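Local coordinates for protein inactive glucansucrase (PDB 5JBD) that belongs to glycoside hydrolase family 70 as an inactive glucansucrase, carries a calcium ion and is built round a TIM-type barrel, at residues Asp342-Leu353 / Asn364-Arg373; Val352-Ile362 / Ala538-Asn546. All coordinates share one frame; numbering follows the deposited sequence.

Contact 1: Asp342-Leu353 / Asn364-Arg373; sequences DSGEFYTLENVL and NLITNSIVNR
The carboxylate of D342 is gripped through both oxygens by S369 and I370. S369 OG donates to the syn lone pair of OD2 at 2.7 Å, whereas I370 N reaches OD1 from 38° above the plane, at 3.1 Å. On that same side, I370 CG2 lies against the flat group, 3.5 Å from D342 CG. Because CG of D342 stands anti to the backbone N (chi1 -173°), the short acid extends straight to this turn. V371 CB lies over one face of the R373 guanidinium, displaced toward its rim. E345 OE1 approaches that group obliquely, a long salt bridge with NH1 at 4.0 Å, and water 1 joins R373 NH2 to D342 OD2. Serine suits position 369 because its hydroxyl also accepts from R373 NH1 and, in an ST turn, from V371 N. T348 OG1 lies 2.7 Å from N368 O and 3.0 Å from G344 O, with one proton for the two; water 3 bridges it to N368 ND2. Farther along the helix, L365 is a knob among T348, L349, V352 and L353; its side chain crosses that of L349 at about a right angle, their CD2 atoms 3.7 Å apart. Helix 343-354, which follows barrel strand 340-341, is thus packed on the 364-373 segment. Helix 446-455 flanks L349 and L353, strand 501-505 meets L365 through M503, and R373 NE donates to K457 O.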
loop_
_atom_site.group_PDB
_atom_site.type_symbol
_atom_site.label_atom_id
_atom_site.label_comp_id
_atom_site.label_asym_id
_atom_site.label_seq_id
_atom_site.Cartn_x
_atom_site.Cartn_y
_atom_site.Cartn_z
ATOM N N ASP A 342 3.756 10.719 -12.629
ATOM C CA ASP A 342 5.083 11.119 -13.126
ATOM C C ASP A 342 6.153 10.969 -12.034
ATOM O O ASP A 342 6.657 11.957 -11.484
ATOM C CB ASP A 342 5.026 12.555 -13.688
ATOM C CG ASP A 342 6.313 12.986 -14.378
ATOM O OD1 ASP A 342 7.176 12.145 -14.744
ATOM O OD2 ASP A 342 6.455 14.195 -14.588
ATOM N N SER A 343 6.504 9.718 -11.740
ATOM C CA SER A 343 7.510 9.432 -10.723
ATOM C C SER A 343 8.887 9.974 -11.106
ATOM O O SER A 343 9.686 10.314 -10.226
ATOM C CB SER A 343 7.575 7.924 -10.414
ATOM O OG SER A 343 8.068 7.161 -11.491
ATOM N N GLY A 344 9.168 10.036 -12.417
ATOM C CA GLY A 344 10.390 10.623 -12.927
ATOM C C GLY A 344 10.665 12.008 -12.375
ATOM O O GLY A 344 11.791 12.303 -11.998
ATOM N N GLU A 345 9.616 12.833 -12.299
ATOM C CA GLU A 345 9.734 14.184 -11.763
ATOM C C GLU A 345 10.139 14.175 -10.295
ATOM O O GLU A 345 10.950 15.003 -9.874
ATOM C CB GLU A 345 8.427 14.979 -11.957
ATOM C CG GLU A 345 8.384 16.374 -11.333
ATOM C CD GLU A 345 9.275 17.405 -12.040
ATOM O OE1 GLU A 345 9.729 17.141 -13.167
ATOM O OE2 GLU A 345 9.540 18.485 -11.456
ATOM N N PHE A 346 9.559 13.255 -9.524
ATOM C CA PHE A 346 9.934 13.108 -8.113
ATOM C C PHE A 346 11.421 12.777 -7.924
ATOM O O PHE A 346 12.107 13.433 -7.134
ATOM C CB PHE A 346 9.061 12.044 -7.422
ATOM C CG PHE A 346 9.630 11.561 -6.120
ATOM C CD1 PHE A 346 9.518 12.333 -4.971
ATOM C CD2 PHE A 346 10.307 10.348 -6.052
ATOM C CE1 PHE A 346 10.055 11.890 -3.762
ATOM C CE2 PHE A 346 10.854 9.906 -4.852
ATOM C CZ PHE A 346 10.736 10.680 -3.716
ATOM N N TYR A 347 11.915 11.778 -8.660
ATOM C CA TYR A 347 13.322 11.405 -8.563
ATOM C C TYR A 347 14.234 12.544 -9.028
ATOM O O TYR A 347 15.267 12.790 -8.418
ATOM C CB TYR A 347 13.630 10.089 -9.284
ATOM C CG TYR A 347 12.983 8.914 -8.585
ATOM C CD1 TYR A 347 13.409 8.505 -7.310
ATOM C CD2 TYR A 347 11.890 8.248 -9.157
ATOM C CE1 TYR A 347 12.780 7.453 -6.643
ATOM C CE2 TYR A 347 11.262 7.197 -8.504
ATOM C CZ TYR A 347 11.708 6.803 -7.248
ATOM O OH TYR A 347 11.070 5.763 -6.619
ATOM N N THR A 348 13.821 13.269 -10.062
ATOM C CA THR A 348 14.585 14.418 -10.537
ATOM C C THR A 348 14.664 15.521 -9.474
ATOM O O THR A 348 15.751 16.047 -9.188
ATOM C CB THR A 348 13.998 14.950 -11.858
ATOM O OG1 THR A 348 14.176 13.954 -12.879
ATOM C CG2 THR A 348 14.684 16.235 -12.295
ATOM N N LEU A 349 13.527 15.870 -8.906
ATOM C CA LEU A 349 13.498 16.847 -7.819
ATOM C C LEU A 349 14.447 16.438 -6.685
ATOM O O LEU A 349 15.238 17.260 -6.222
ATOM C CB LEU A 349 12.085 17.021 -7.278
ATOM C CG LEU A 349 11.106 17.771 -8.189
ATOM C CD1 LEU A 349 9.671 17.560 -7.722
ATOM C CD2 LEU A 349 11.417 19.262 -8.254
ATOM N N GLU A 350 14.391 15.171 -6.270
ATOM C CA GLU A 350 15.262 14.686 -5.185
ATOM C C GLU A 350 16.745 14.616 -5.578
ATOM O O GLU A 350 17.621 14.999 -4.774
ATOM C CB GLU A 350 14.775 13.339 -4.626
ATOM C CG GLU A 350 13.387 13.430 -3.974
ATOM C CD GLU A 350 13.221 12.615 -2.692
ATOM O OE1 GLU A 350 13.807 11.515 -2.587
ATOM O OE2 GLU A 350 12.460 13.071 -1.801
ATOM N N ASN A 351 17.035 14.159 -6.804
ATOM C CA ASN A 351 18.419 14.034 -7.233
ATOM C C ASN A 351 19.057 15.401 -7.500
ATOM O O ASN A 351 20.261 15.549 -7.330
ATOM C CB ASN A 351 18.589 13.148 -8.493
ATOM C CG ASN A 351 18.158 11.691 -8.297
ATOM O OD1 ASN A 351 17.946 10.922 -9.271
ATOM N ND2 ASN A 351 18.049 11.299 -7.074
ATOM N N VAL A 352 18.266 16.395 -7.915
ATOM C CA VAL A 352 18.797 17.727 -8.266
ATOM C C VAL A 352 18.840 18.665 -7.067
ATOM O O VAL A 352 19.836 19.364 -6.866
ATOM C CB VAL A 352 17.985 18.385 -9.401
ATOM C CG1 VAL A 352 18.394 19.832 -9.655
ATOM C CG2 VAL A 352 18.129 17.585 -10.684
ATOM N N LEU A 353 17.761 18.687 -6.289
ATOM C CA LEU A 353 17.588 19.638 -5.196
ATOM C C LEU A 353 17.724 19.053 -3.788
ATOM O O LEU A 353 18.111 19.760 -2.867
ATOM C CB LEU A 353 16.219 20.316 -5.324
ATOM C CG LEU A 353 15.981 21.149 -6.588
ATOM C CD1 LEU A 353 14.525 21.570 -6.706
ATOM C CD2 LEU A 353 16.886 22.365 -6.609
ATOM N N ASN A 364 18.366 19.175 -15.362
ATOM C CA ASN A 364 17.525 17.974 -15.310
ATOM C C ASN A 364 16.053 18.282 -14.995
ATOM O O ASN A 364 15.186 17.546 -15.423
ATOM C CB ASN A 364 18.064 16.946 -14.312
ATOM C CG ASN A 364 19.329 16.253 -14.792
ATOM O OD1 ASN A 364 20.017 16.725 -15.690
ATOM N ND2 ASN A 364 19.654 15.127 -14.163
ATOM N N LEU A 365 15.771 19.363 -14.278
ATOM C CA LEU A 365 14.377 19.792 -14.036
ATOM C C LEU A 365 13.604 20.127 -15.328
ATOM O O LEU A 365 12.373 20.067 -15.361
ATOM C CB LEU A 365 14.344 21.003 -13.099
ATOM C CG LEU A 365 14.906 20.790 -11.685
ATOM C CD1 LEU A 365 15.214 22.101 -10.994
ATOM C CD2 LEU A 365 13.946 19.959 -10.850
ATOM N N ILE A 366 14.335 20.480 -16.382
ATOM C CA ILE A 366 13.754 20.828 -17.655
ATOM C C ILE A 366 13.373 19.574 -18.435
ATOM O O ILE A 366 12.283 19.503 -19.004
ATOM C CB ILE A 366 14.737 21.678 -18.513
ATOM C CG1 ILE A 366 15.147 22.954 -17.770
ATOM C CG2 ILE A 366 14.089 22.052 -19.846
ATOM C CD1 ILE A 366 16.292 23.735 -18.393
ATOM N N THR A 367 14.270 18.587 -18.442
ATOM C CA THR A 367 14.168 17.444 -19.350
ATOM C C THR A 367 13.720 16.105 -18.731
ATOM O O THR A 367 13.173 15.263 -19.440
ATOM C CB THR A 367 15.535 17.183 -19.993
ATOM O OG1 THR A 367 16.502 16.966 -18.964
ATOM C CG2 THR A 367 15.982 18.380 -20.823
ATOM N N ASN A 368 13.964 15.896 -17.431
ATOM C CA ASN A 368 13.844 14.545 -16.837
ATOM C C ASN A 368 12.510 14.378 -16.101
ATOM O O ASN A 368 12.435 14.289 -14.871
ATOM C CB ASN A 368 15.080 14.223 -15.991
ATOM C CG ASN A 368 16.361 14.151 -16.831
ATOM O OD1 ASN A 368 16.343 14.348 -18.052
ATOM N ND2 ASN A 368 17.473 13.850 -16.184
ATOM N N SER A 369 11.464 14.375 -16.921
ATOM C CA SER A 369 10.071 14.228 -16.520
ATOM C C SER A 369 9.337 13.649 -17.710
ATOM O O SER A 369 9.862 13.674 -18.828
ATOM C CB SER A 369 9.499 15.592 -16.137
ATOM O OG SER A 369 8.102 15.644 -16.182
ATOM N N ILE A 370 8.126 13.141 -17.501
ATOM C CA ILE A 370 7.269 12.735 -18.635
ATOM C C ILE A 370 6.943 13.927 -19.577
ATOM O O ILE A 370 6.607 13.707 -20.731
ATOM C CB ILE A 370 5.977 12.006 -18.158
ATOM C CG1 ILE A 370 5.401 11.108 -19.267
ATOM C CG2 ILE A 370 4.933 12.987 -17.606
ATOM C CD1 ILE A 370 6.248 9.892 -19.574
ATOM N N VAL A 371 7.056 15.169 -19.085
ATOM C CA VAL A 371 6.953 16.381 -19.913
ATOM C C VAL A 371 8.272 17.187 -19.954
ATOM O O VAL A 371 8.823 17.563 -18.905
ATOM C CB VAL A 371 5.847 17.319 -19.378
ATOM C CG1 VAL A 371 5.530 18.418 -20.388
ATOM C CG2 VAL A 371 4.585 16.515 -19.019
ATOM N N ASN A 372 8.755 17.468 -21.171
ATOM C CA ASN A 372 9.878 18.389 -21.382
ATOM C C ASN A 372 9.333 19.804 -21.280
ATOM O O ASN A 372 8.370 20.133 -21.964
ATOM C CB ASN A 372 10.517 18.150 -22.751
ATOM C CG ASN A 372 11.678 19.091 -23.026
ATOM O OD1 ASN A 372 11.493 20.299 -23.146
ATOM N ND2 ASN A 372 12.866 18.547 -23.131
ATOM N N ARG A 373 9.919 20.629 -20.414
ATOM C CA ARG A 373 9.370 21.956 -20.142
ATOM C C ARG A 373 10.328 23.093 -20.562
ATOM O O ARG A 373 10.254 24.197 -20.036
ATOM C CB ARG A 373 8.966 22.074 -18.668
ATOM C CG ARG A 373 7.822 21.147 -18.287
ATOM C CD ARG A 373 7.372 21.318 -16.830
ATOM N NE ARG A 373 6.165 20.520 -16.563
ATOM C CZ ARG A 373 6.152 19.238 -16.184
ATOM N NH1 ARG A 373 7.287 18.562 -15.982
ATOM N NH2 ARG A 373 4.993 18.616 -16.011
HETATM O O HOH W 1 4.789 16.303 -14.310
HETATM O O HOH W 2 10.308 20.060 -13.549
HETATM O O HOH W 3 16.563 13.193 -13.402
#

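Contact 2: Val352-Ile362 / Ala538-Asn546; sequences VLGRANNRDNI and AVLVGNDSN. With ACT (acetate ion), chain E.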
loop_
_atom_site.group_PDB
_atom_site.type_symbol
_atom_site.label_atom_id
_atom_site.label_comp_id
_atom_site.label_asym_id
_atom_site.label_seq_id
_atom_site.Cartn_x
_atom_site.Cartn_y
_atom_site.Cartn_z
ATOM N N VAL A 352 18.266 16.395 -7.915
ATOM C CA VAL A 352 18.797 17.727 -8.266
ATOM C C VAL A 352 18.840 18.665 -7.067
ATOM O O VAL A 352 19.836 19.364 -6.866
ATOM C CB VAL A 352 17.985 18.385 -9.401
ATOM C CG1 VAL A 352 18.394 19.832 -9.655
ATOM C CG2 VAL A 352 18.129 17.585 -10.684
ATOM N N LEU A 353 17.761 18.687 -6.289
ATOM C CA LEU A 353 17.588 19.638 -5.196
ATOM C C LEU A 353 17.724 19.053 -3.788
ATOM O O LEU A 353 18.111 19.760 -2.867
ATOM C CB LEU A 353 16.219 20.316 -5.324
ATOM C CG LEU A 353 15.981 21.149 -6.588
ATOM C CD1 LEU A 353 14.525 21.570 -6.706
ATOM C CD2 LEU A 353 16.886 22.365 -6.609
ATOM N N GLY A 354 17.384 17.780 -3.623
ATOM C CA GLY A 354 17.220 17.179 -2.302
ATOM C C GLY A 354 18.411 16.506 -1.637
ATOM O O GLY A 354 18.400 16.310 -0.414
ATOM N N ARG A 355 19.424 16.127 -2.406
ATOM C CA ARG A 355 20.611 15.481 -1.837
ATOM C C ARG A 355 21.486 16.492 -1.089
ATOM O O ARG A 355 21.437 17.703 -1.364
ATOM C CB ARG A 355 21.454 14.835 -2.924
ATOM C CG ARG A 355 20.886 13.584 -3.555
ATOM C CD ARG A 355 21.803 13.138 -4.691
ATOM N NE ARG A 355 21.478 11.795 -5.137
ATOM C CZ ARG A 355 21.503 11.348 -6.396
ATOM N NH1 ARG A 355 21.857 12.127 -7.422
ATOM N NH2 ARG A 355 21.138 10.077 -6.630
ATOM N N ALA A 356 22.290 15.981 -0.159
ATOM C CA ALA A 356 23.357 16.779 0.476
ATOM C C ALA A 356 24.520 17.028 -0.491
ATOM O O ALA A 356 24.989 18.158 -0.642
ATOM C CB ALA A 356 23.875 16.071 1.720
ATOM N N ASN A 357 24.960 15.950 -1.142
ATOM C CA ASN A 357 26.113 15.938 -2.061
ATOM C C ASN A 357 25.738 15.241 -3.368
ATOM O O ASN A 357 24.701 14.574 -3.437
ATOM C CB ASN A 357 27.243 15.142 -1.420
ATOM C CG ASN A 357 27.752 15.771 -0.143
ATOM O OD1 ASN A 357 28.254 15.064 0.720
ATOM N ND2 ASN A 357 27.601 17.093 0.003
ATOM N N ASN A 358 26.595 15.364 -4.383
ATOM C CA ASN A 358 26.398 14.673 -5.671
ATOM C C ASN A 358 25.029 14.999 -6.266
ATOM O O ASN A 358 24.309 14.102 -6.715
ATOM C CB ASN A 358 26.559 13.144 -5.511
ATOM C CG ASN A 358 27.987 12.742 -5.155
ATOM O OD1 ASN A 358 28.951 13.091 -5.854
ATOM N ND2 ASN A 358 28.131 12.009 -4.052
ATOM N N ARG A 359 24.669 16.281 -6.241
ATOM C CA ARG A 359 23.419 16.747 -6.868
ATOM C C ARG A 359 23.547 16.700 -8.385
ATOM O O ARG A 359 24.572 17.106 -8.926
ATOM C CB ARG A 359 23.088 18.180 -6.455
ATOM C CG ARG A 359 22.673 18.281 -5.006
ATOM C CD ARG A 359 22.451 19.713 -4.570
ATOM N NE ARG A 359 22.147 19.739 -3.139
ATOM C CZ ARG A 359 22.176 20.808 -2.342
ATOM N NH1 ARG A 359 22.459 22.019 -2.805
ATOM N NH2 ARG A 359 21.885 20.652 -1.051
ATOM N N ASP A 360 22.519 16.185 -9.056
ATOM C CA ASP A 360 22.444 16.247 -10.509
ATOM C C ASP A 360 22.272 17.699 -10.941
ATOM O O ASP A 360 21.899 18.557 -10.136
ATOM C CB ASP A 360 21.293 15.409 -11.048
ATOM C CG ASP A 360 21.479 13.895 -10.833
ATOM O OD1 ASP A 360 22.510 13.430 -10.298
ATOM O OD2 ASP A 360 20.567 13.156 -11.256
ATOM N N ASN A 361 22.592 17.980 -12.203
ATOM C CA ASN A 361 22.559 19.340 -12.704
ATOM C C ASN A 361 21.147 19.928 -12.695
ATOM O O ASN A 361 20.165 19.227 -12.951
ATOM C CB ASN A 361 23.133 19.409 -14.122
ATOM C CG ASN A 361 23.327 20.832 -14.589
ATOM O OD1 ASN A 361 22.494 21.377 -15.323
ATOM N ND2 ASN A 361 24.398 21.463 -14.122
ATOM N N ILE A 362 21.069 21.225 -12.403
ATOM C CA ILE A 362 19.815 21.980 -12.395
ATOM C C ILE A 362 18.969 21.784 -13.678
ATOM O O ILE A 362 17.732 21.761 -13.631
ATOM C CB ILE A 362 20.089 23.486 -12.130
ATOM C CG1 ILE A 362 18.867 24.190 -11.519
ATOM C CG2 ILE A 362 20.564 24.202 -13.394
ATOM C CD1 ILE A 362 18.577 23.808 -10.078
ATOM N N ALA A 538 7.397 33.954 -12.215
ATOM C CA ALA A 538 8.790 33.538 -12.384
ATOM C C ALA A 538 9.246 32.840 -11.114
ATOM O O ALA A 538 9.112 33.380 -10.018
ATOM C CB ALA A 538 9.676 34.736 -12.675
ATOM N N VAL A 539 9.776 31.631 -11.277
ATOM C CA VAL A 539 10.372 30.858 -10.200
ATOM C C VAL A 539 11.877 30.681 -10.490
ATOM O O VAL A 539 12.253 30.131 -11.523
ATOM C CB VAL A 539 9.685 29.488 -10.090
ATOM C CG1 VAL A 539 10.401 28.584 -9.087
ATOM C CG2 VAL A 539 8.225 29.673 -9.706
ATOM N N LEU A 540 12.713 31.147 -9.570
ATOM C CA LEU A 540 14.176 31.067 -9.686
ATOM C C LEU A 540 14.680 30.047 -8.689
ATOM O O LEU A 540 14.478 30.215 -7.491
ATOM C CB LEU A 540 14.821 32.427 -9.410
ATOM C CG LEU A 540 15.004 33.359 -10.601
ATOM C CD1 LEU A 540 13.715 33.546 -11.379
ATOM C CD2 LEU A 540 15.563 34.702 -10.150
ATOM N N VAL A 541 15.353 29.007 -9.179
ATOM C CA VAL A 541 15.868 27.958 -8.338
ATOM C C VAL A 541 17.313 27.622 -8.688
ATOM O O VAL A 541 17.615 27.322 -9.847
ATOM C CB VAL A 541 15.005 26.694 -8.478
ATOM C CG1 VAL A 541 15.614 25.534 -7.696
ATOM C CG2 VAL A 541 13.591 26.988 -8.008
ATOM N N GLY A 542 18.188 27.661 -7.672
ATOM C CA GLY A 542 19.594 27.233 -7.786
ATOM C C GLY A 542 19.931 26.163 -6.766
ATOM O O GLY A 542 19.322 26.128 -5.697
ATOM N N ASN A 543 20.851 25.258 -7.110
ATOM C CA ASN A 543 21.214 24.142 -6.223
ATOM C C ASN A 543 22.701 24.140 -5.823
ATOM O O ASN A 543 23.231 23.104 -5.416
ATOM C CB ASN A 543 20.816 22.794 -6.847
ATOM C CG ASN A 543 21.703 22.378 -8.015
ATOM O OD1 ASN A 543 22.454 23.178 -8.560
ATOM N ND2 ASN A 543 21.623 21.096 -8.388
ATOM N N ASP A 544 23.363 25.287 -5.941
ATOM C CA ASP A 544 24.767 25.444 -5.512
ATOM C C ASP A 544 24.805 26.484 -4.394
ATOM O O ASP A 544 24.635 27.682 -4.630
ATOM C CB ASP A 544 25.663 25.850 -6.697
ATOM C CG ASP A 544 27.098 26.197 -6.283
ATOM O OD1 ASP A 544 27.529 25.877 -5.156
ATOM O OD2 ASP A 544 27.801 26.797 -7.106
ATOM N N SER A 545 25.039 26.003 -3.173
ATOM C CA SER A 545 25.027 26.843 -1.979
ATOM C C SER A 545 26.198 27.832 -1.898
ATOM O O SER A 545 26.168 28.739 -1.074
ATOM C CB SER A 545 25.004 25.950 -0.730
ATOM O OG SER A 545 26.148 25.107 -0.668
ATOM N N ASN A 546 27.208 27.656 -2.756
ATOM C CA ASN A 546 28.344 28.571 -2.869
ATOM C C ASN A 546 28.293 29.497 -4.099
ATOM O O ASN A 546 29.256 30.215 -4.371
ATOM C CB ASN A 546 29.654 27.761 -2.881
ATOM C CG ASN A 546 29.827 26.913 -1.629
ATOM O OD1 ASN A 546 30.054 25.712 -1.706
ATOM N ND2 ASN A 546 29.691 27.537 -0.472
HETATM C C ACT E . 20.859 8.313 -3.024
HETATM O O ACT E . 21.130 7.595 -4.006
HETATM O OXT ACT E . 20.317 9.430 -3.159
HETATM C CH3 ACT E . 21.197 7.819 -1.647
HETATM O O HOH W 4 23.309 22.145 -10.989
#
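N543, just beyond strand 537-542 of an antiparallel beta sheet, plugs into the end of helix 343-354 and the loop that follows it. Its ND2 donates to V352 O at 2.9 Å, almost straight (175°) and in the plane of the amide, and more weakly to D360 O. An asparagine fits here because a short amide can serve main-chain carbonyls of both helix and loop; chi1 of 73°, with CG between the backbone N and the carbonyl carbon, turns it inward. Water 4 donates to OD1 and accepts from I362 N, giving the other end of the amide a partner too. Apolar groups lie beside this site: L353 CD2 meets V541 CG1 at 3.6 Å, and I362 CD1 comes within 4.0 Å of N543 CG. R359 slides past N543 in the opposite direction, its NH1 reaching N543 O at 2.9 Å from well above the carbonyl plane. The long extended arginine is held flat by a second grip, NE and NH2 both donating to R355 O, while NH2 is also bonded to S610 OG. Further out, R355 NH1 forms a salt bridge with D360 OD1 at 3.2 Å, closing the loop across its own turn. N361 OD1 caps G363 N and accepts from K505 NZ. At the outer rim, R355 NE donates to OXT of an acetate ion at 3.3 Å.

How the contacts relate
From the N terminus, the chain leaves barrel strand 340-341, runs along helix 343-354, turns back through the loop ending at I362 and enters helix 364-367. Contact 1 closes this short helix-loop-helix return, with only ten residues between its segments. Contact 2 starts inside it, at the last turn of the same helix, and closes a far larger loop of 175 residues by reaching strand 537-542. The segments therefore alternate along the chain, and the contacts cross rather than nest. They share V352 and L353, and a probable hydrogen bond from D360 N to N351 O (2.9 Å) joins them. Together they tie helix 343-354 and the loop after it to the antiparallel sheet that contains strand 537-542.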